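PDB 3HP0: putative polyketide biosynthesis enoyl-CoA hydratase homolog pksH from Bacillus subtilis, which catalyses the dehydration of a carrier-tethered (S)-3-hydroxy-3-methylglutaryl group to a 3-methylglutaconyl moiety during biosynthesis of the antibiotic bacillaene. Local coordinates for residues I36-L40 and P88-L92; I104-R108 and S188-L192. All coordinates share one frame; numbering follows the deposited sequence.

Interaction 1. Residues I36-L40 and P88-L92; sequences IEECL and PLYDL
Ile36 meets Pro88 and Leu89 with its two branches separately. Its CG2 methyl meets the CB corner of the proline and its carbonyl carbon, 3.7 Å from Pro88 CB, while the longer CG1-CD1 arm reaches the next residue, where Ile36 CD1 comes to 3.5 Å from Leu89 CB. The torsions account for this division: CG2 stands anti to the Ile36 backbone N, and CG1 lies beside that nitrogen with CD1 fully extended from it (chi2 178°). The Ile36 and Leu89 side chains cross at about a right angle. Leu89 sets out away from helix 34-48 and is met chiefly at CB, with CD1 a looser second contact, 4.0 Å from Ile36 CD1.

One turn further along, Leu92 sends its isobutyl end across the gap. Its CD1 is shared, lying 3.8 Å from Cys39 CB and 3.7 Å from Leu40 CD2, whereas Leu92 CD2 lies between Cys39 CB and, more loosely, Ile36 CG2. Leu40 reaches the interface through CD2, its CG anti to the carbonyl carbon (chi1 -64°), and crosses Leu92 obliquely.

No hydrogen bond crosses the interface, and the side-chain contacts are apolar. The two helical segments run roughly parallel, at 32°, with their axes 9.9 Å apart at closest approach; Ile36 pairs with Leu89 and Leu40 with Leu92.

Farther out, Glu38 accepts bonds from the backbone N atoms of Gln7 and Thr8, tying helix 34-48 to the N-terminal part of the chain. Asp91 forms a salt bridge to Lys225. Tyr90, on the side of helix 87-98 turned from helix 34-48, bonds to Val221 O and packs on Lys225 and Ala228, so helix 87-98 has helices 34-48 and 220-235 on these two sides.

Interaction 2. Residues I104-R108 and S188-L192; sequences ISHVR and SDVLL
Strand 102-107, in the central sheet of the crotonase-like fold, meets the start of helix 190-199 here, and His106 and Arg108 converge on Asp189, the residue at the N-cap position. His106 NE2 donates to Asp189 OD1 over 3.3 Å, with an N-H...O angle of 144°. This long, bent bond arrives on the anti side of the carboxylate, out of its plane, and the acceptor is itself tilted from the imidazole plane.

Arg108 NH2 forms a salt bridge to the same oxygen, Asp189 OD1, also at 3.3 Å. The guanidinium and carboxylate planes are 80° apart, so the ions do not make a coplanar two-pronged pair, although Asp189 OD2 also lies 3.4 Å from Arg108 NH2, at the guanidinium edge. An extended run from CG to NE (chi3 168°) carries the guanidinium out to this position. Ser188 OG sits 3.8 Å above the centre of one face of the Arg108 guanidinium; this hydroxyl is buried and has no partner anywhere in the model. The Arg108 cation and the His106 N-H would probably stabilise the negative charge of Asp189.

Apolar packing continues beyond the polar group. Leu192 CD2 lies over one face of the His106 ring, 4.3 Å from His106 CD2, and Leu192 CD1 reaches Ile104 CD1 at the same distance. Arg108 has a second carboxylate in Asp128, while Ile126 of the adjoining strand touches both His106 and Leu192. Away from the annotated active-site residues, this is strand-to-helix packing of the crotonase-like fold: helix 190-199 set against an inner strand through its first turn, with a His-carboxylate hydrogen bond at its N-cap residue.

From the N terminus, the chain passes through helix 34-48, strand 53-57 and the segment bearing the active-site residue Asp68 before interaction 1 closes a loop of 47 intervening residues on helix 87-98. Strand 102-107 follows, and interaction 2 then opens; its 79 intervening residues include Glu137, the other active-site residue, before the chain returns at helix 190-199. The loops are therefore in series, neither nested nor crossed. The centres of interaction 1 and interaction 2 lie about 22 Å apart, and their nearest atoms about 11 Å. Interaction 1 joins two helices, interaction 2 a sheet strand to a later helix, and the step from helix 87-98 to strand 102-107 connects them.

Interaction 1. Residues I36-L40 and P88-L92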
loop_
_atom_site.group_PDB
_atom_site.type_symbol
_atom_site.label_atom_id
_atom_site.label_comp_id
_atom_site.label_asym_id
_atom_site.label_seq_id
_atom_site.Cartn_x
_atom_site.Cartn_y
_atom_site.Cartn_z
ATOM N N ILE A 36 -2.576 -4.656 10.009
ATOM C CA ILE A 36 -1.942 -3.363 10.258
ATOM C C ILE A 36 -1.122 -3.380 11.541
ATOM O O ILE A 36 -0.006 -2.854 11.594
ATOM C CB ILE A 36 -2.992 -2.248 10.376
ATOM C CG1 ILE A 36 -3.724 -2.085 9.046
ATOM C CG2 ILE A 36 -2.326 -0.946 10.790
ATOM C CD1 ILE A 36 -4.814 -1.038 9.078
ATOM N N GLU A 37 -1.692 -3.982 12.576
ATOM C CA GLU A 37 -1.038 -4.081 13.871
ATOM C C GLU A 37 0.221 -4.948 13.795
ATOM O O GLU A 37 1.268 -4.579 14.323
ATOM C CB GLU A 37 -2.022 -4.649 14.907
ATOM C CG GLU A 37 -1.445 -4.835 16.310
ATOM C CD GLU A 37 -0.748 -3.588 16.839
ATOM O OE1 GLU A 37 0.285 -3.183 16.261
ATOM O OE2 GLU A 37 -1.230 -3.009 17.833
ATOM N N GLU A 38 0.120 -6.094 13.132
ATOM C CA GLU A 38 1.259 -6.994 12.993
ATOM C C GLU A 38 2.431 -6.338 12.264
ATOM O O GLU A 38 3.590 -6.589 12.589
ATOM C CB GLU A 38 0.834 -8.264 12.255
ATOM C CG GLU A 38 0.030 -9.224 13.112
ATOM C CD GLU A 38 -0.559 -10.369 12.308
ATOM O OE1 GLU A 38 0.101 -10.824 11.349
ATOM O OE2 GLU A 38 -1.676 -10.823 12.640
ATOM N N CYS A 39 2.121 -5.500 11.278
ATOM C CA CYS A 39 3.142 -4.798 10.504
ATOM C C CYS A 39 3.832 -3.740 11.354
ATOM O O CYS A 39 5.061 -3.654 11.376
ATOM C CB CYS A 39 2.521 -4.133 9.273
ATOM S SG CYS A 39 2.018 -5.276 7.965
ATOM N N LEU A 40 3.042 -2.933 12.051
ATOM C CA LEU A 40 3.600 -1.893 12.905
ATOM C C LEU A 40 4.525 -2.538 13.924
ATOM O O LEU A 40 5.553 -1.979 14.300
ATOM C CB LEU A 40 2.475 -1.149 13.616
ATOM C CG LEU A 40 1.569 -0.396 12.645
ATOM C CD1 LEU A 40 0.334 0.117 13.360
ATOM C CD2 LEU A 40 2.357 0.748 12.032
ATOM N N PRO A 88 -4.450 4.031 11.562
ATOM C CA PRO A 88 -3.379 3.043 11.706
ATOM C C PRO A 88 -2.750 2.693 10.348
ATOM O O PRO A 88 -1.523 2.639 10.208
ATOM C CB PRO A 88 -4.099 1.857 12.347
ATOM C CG PRO A 88 -5.123 2.530 13.201
ATOM C CD PRO A 88 -5.662 3.594 12.276
ATOM N N LEU A 89 -3.596 2.459 9.349
ATOM C CA LEU A 89 -3.120 2.132 8.013
ATOM C C LEU A 89 -2.290 3.286 7.438
ATOM O O LEU A 89 -1.208 3.076 6.881
ATOM C CB LEU A 89 -4.304 1.850 7.083
ATOM C CG LEU A 89 -3.942 1.506 5.636
ATOM C CD1 LEU A 89 -3.167 0.195 5.609
ATOM C CD2 LEU A 89 -5.202 1.390 4.785
ATOM N N TYR A 90 -2.801 4.505 7.577
ATOM C CA TYR A 90 -2.105 5.674 7.054
ATOM C C TYR A 90 -0.740 5.842 7.705
ATOM O O TYR A 90 0.251 6.083 7.016
ATOM C CB TYR A 90 -2.932 6.933 7.276
ATOM C CG TYR A 90 -2.562 8.085 6.361
ATOM C CD1 TYR A 90 -3.268 8.311 5.172
ATOM C CD2 TYR A 90 -1.523 8.964 6.690
ATOM C CE1 TYR A 90 -2.964 9.378 4.351
ATOM C CE2 TYR A 90 -1.204 10.044 5.861
ATOM C CZ TYR A 90 -1.932 10.249 4.699
ATOM O OH TYR A 90 -1.671 11.342 3.905
ATOM N N ASP A 91 -0.688 5.703 9.029
ATOM C CA ASP A 91 0.567 5.840 9.764
ATOM C C ASP A 91 1.558 4.749 9.410
ATOM O O ASP A 91 2.763 4.975 9.431
ATOM C CB ASP A 91 0.315 5.852 11.270
ATOM C CG ASP A 91 -0.323 7.139 11.726
ATOM O OD1 ASP A 91 0.105 8.204 11.234
ATOM O OD2 ASP A 91 -1.243 7.090 12.567
ATOM N N LEU A 92 1.039 3.570 9.091
ATOM C CA LEU A 92 1.871 2.446 8.684
ATOM C C LEU A 92 2.554 2.823 7.366
ATOM O O LEU A 92 3.777 2.712 7.227
ATOM C CB LEU A 92 1.005 1.212 8.481
ATOM C CG LEU A 92 1.618 -0.018 7.814
ATOM C CD1 LEU A 92 2.887 -0.449 8.532
ATOM C CD2 LEU A 92 0.580 -1.126 7.817
#

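Interaction 2. Residues I104-R108 and S188-L192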
loop_
_atom_site.group_PDB
_atom_site.type_symbol
_atom_site.label_atom_id
_atom_site.label_comp_id
_atom_site.label_asym_id
_atom_site.label_seq_id
_atom_site.Cartn_x
_atom_site.Cartn_y
_atom_site.Cartn_z
ATOM N N ILE A 104 10.986 -1.719 0.548
ATOM C CA ILE A 104 10.821 -2.141 -0.837
ATOM C C ILE A 104 9.583 -2.977 -1.069
ATOM O O ILE A 104 9.303 -3.904 -0.317
ATOM C CB ILE A 104 11.998 -3.032 -1.328
ATOM C CG1 ILE A 104 13.339 -2.373 -1.037
ATOM C CG2 ILE A 104 11.859 -3.294 -2.828
ATOM C CD1 ILE A 104 14.506 -3.234 -1.458
ATOM N N SER A 105 8.865 -2.647 -2.135
ATOM C CA SER A 105 7.685 -3.393 -2.542
ATOM C C SER A 105 8.131 -4.319 -3.662
ATOM O O SER A 105 8.889 -3.916 -4.562
ATOM C CB SER A 105 6.605 -2.470 -3.105
ATOM O OG SER A 105 5.855 -1.877 -2.073
ATOM N N HIS A 106 7.673 -5.559 -3.599
ATOM C CA HIS A 106 7.992 -6.531 -4.630
ATOM C C HIS A 106 6.624 -6.960 -5.131
ATOM O O HIS A 106 5.921 -7.735 -4.480
ATOM C CB HIS A 106 8.770 -7.704 -4.039
ATOM C CG HIS A 106 9.153 -8.734 -5.049
ATOM N ND1 HIS A 106 9.384 -8.425 -6.371
ATOM C CD2 HIS A 106 9.354 -10.067 -4.934
ATOM C CE1 HIS A 106 9.707 -9.523 -7.028
ATOM N NE2 HIS A 106 9.696 -10.534 -6.179
ATOM N N VAL A 107 6.252 -6.436 -6.293
ATOM C CA VAL A 107 4.945 -6.694 -6.863
ATOM C C VAL A 107 4.846 -7.646 -8.045
ATOM O O VAL A 107 5.640 -7.590 -8.987
ATOM C CB VAL A 107 4.274 -5.364 -7.290
ATOM C CG1 VAL A 107 2.929 -5.231 -6.623
ATOM C CG2 VAL A 107 5.159 -4.185 -6.928
ATOM N N ARG A 108 3.832 -8.502 -7.983
ATOM C CA ARG A 108 3.522 -9.462 -9.036
ATOM C C ARG A 108 1.989 -9.520 -9.071
ATOM O O ARG A 108 1.352 -9.624 -8.023
ATOM C CB ARG A 108 4.024 -10.869 -8.692
ATOM C CG ARG A 108 5.491 -11.054 -8.331
ATOM C CD ARG A 108 5.633 -12.430 -7.660
ATOM N NE ARG A 108 7.008 -12.894 -7.491
ATOM C CZ ARG A 108 7.760 -13.401 -8.467
ATOM N NH1 ARG A 108 7.275 -13.514 -9.700
ATOM N NH2 ARG A 108 9.000 -13.803 -8.208
ATOM N N SER A 188 11.928 -10.840 -11.503
ATOM C CA SER A 188 11.873 -10.017 -10.318
ATOM C C SER A 188 12.065 -10.916 -9.108
ATOM O O SER A 188 11.114 -11.414 -8.506
ATOM C CB SER A 188 10.535 -9.292 -10.217
ATOM O OG SER A 188 9.497 -10.222 -9.972
ATOM N N ASP A 189 13.330 -11.136 -8.794
ATOM C CA ASP A 189 13.800 -11.958 -7.682
ATOM C C ASP A 189 15.272 -11.673 -7.870
ATOM O O ASP A 189 15.994 -11.302 -6.938
ATOM C CB ASP A 189 13.517 -13.449 -7.926
ATOM C CG ASP A 189 12.303 -13.960 -7.155
ATOM O OD1 ASP A 189 11.659 -13.169 -6.429
ATOM O OD2 ASP A 189 11.984 -15.168 -7.278
ATOM N N VAL A 190 15.685 -11.826 -9.123
ATOM C CA VAL A 190 17.041 -11.548 -9.520
ATOM C C VAL A 190 17.186 -10.040 -9.416
ATOM O O VAL A 190 18.189 -9.523 -8.939
ATOM C CB VAL A 190 17.296 -11.970 -10.983
ATOM C CG1 VAL A 190 18.694 -11.520 -11.403
ATOM C CG2 VAL A 190 17.117 -13.486 -11.138
ATOM N N LEU A 191 16.153 -9.349 -9.879
ATOM C CA LEU A 191 16.109 -7.896 -9.864
ATOM C C LEU A 191 16.139 -7.408 -8.414
ATOM O O LEU A 191 16.817 -6.430 -8.084
ATOM C CB LEU A 191 14.843 -7.404 -10.570
ATOM C CG LEU A 191 14.716 -5.888 -10.687
ATOM C CD1 LEU A 191 15.945 -5.347 -11.391
ATOM C CD2 LEU A 191 13.436 -5.518 -11.439
ATOM N N LEU A 192 15.411 -8.102 -7.546
ATOM C CA LEU A 192 15.381 -7.747 -6.139
ATOM C C LEU A 192 16.781 -7.917 -5.559
ATOM O O LEU A 192 17.306 -7.007 -4.928
ATOM C CB LEU A 192 14.371 -8.629 -5.388
ATOM C CG LEU A 192 14.373 -8.530 -3.856
ATOM C CD1 LEU A 192 14.233 -7.079 -3.414
ATOM C CD2 LEU A 192 13.231 -9.361 -3.300
#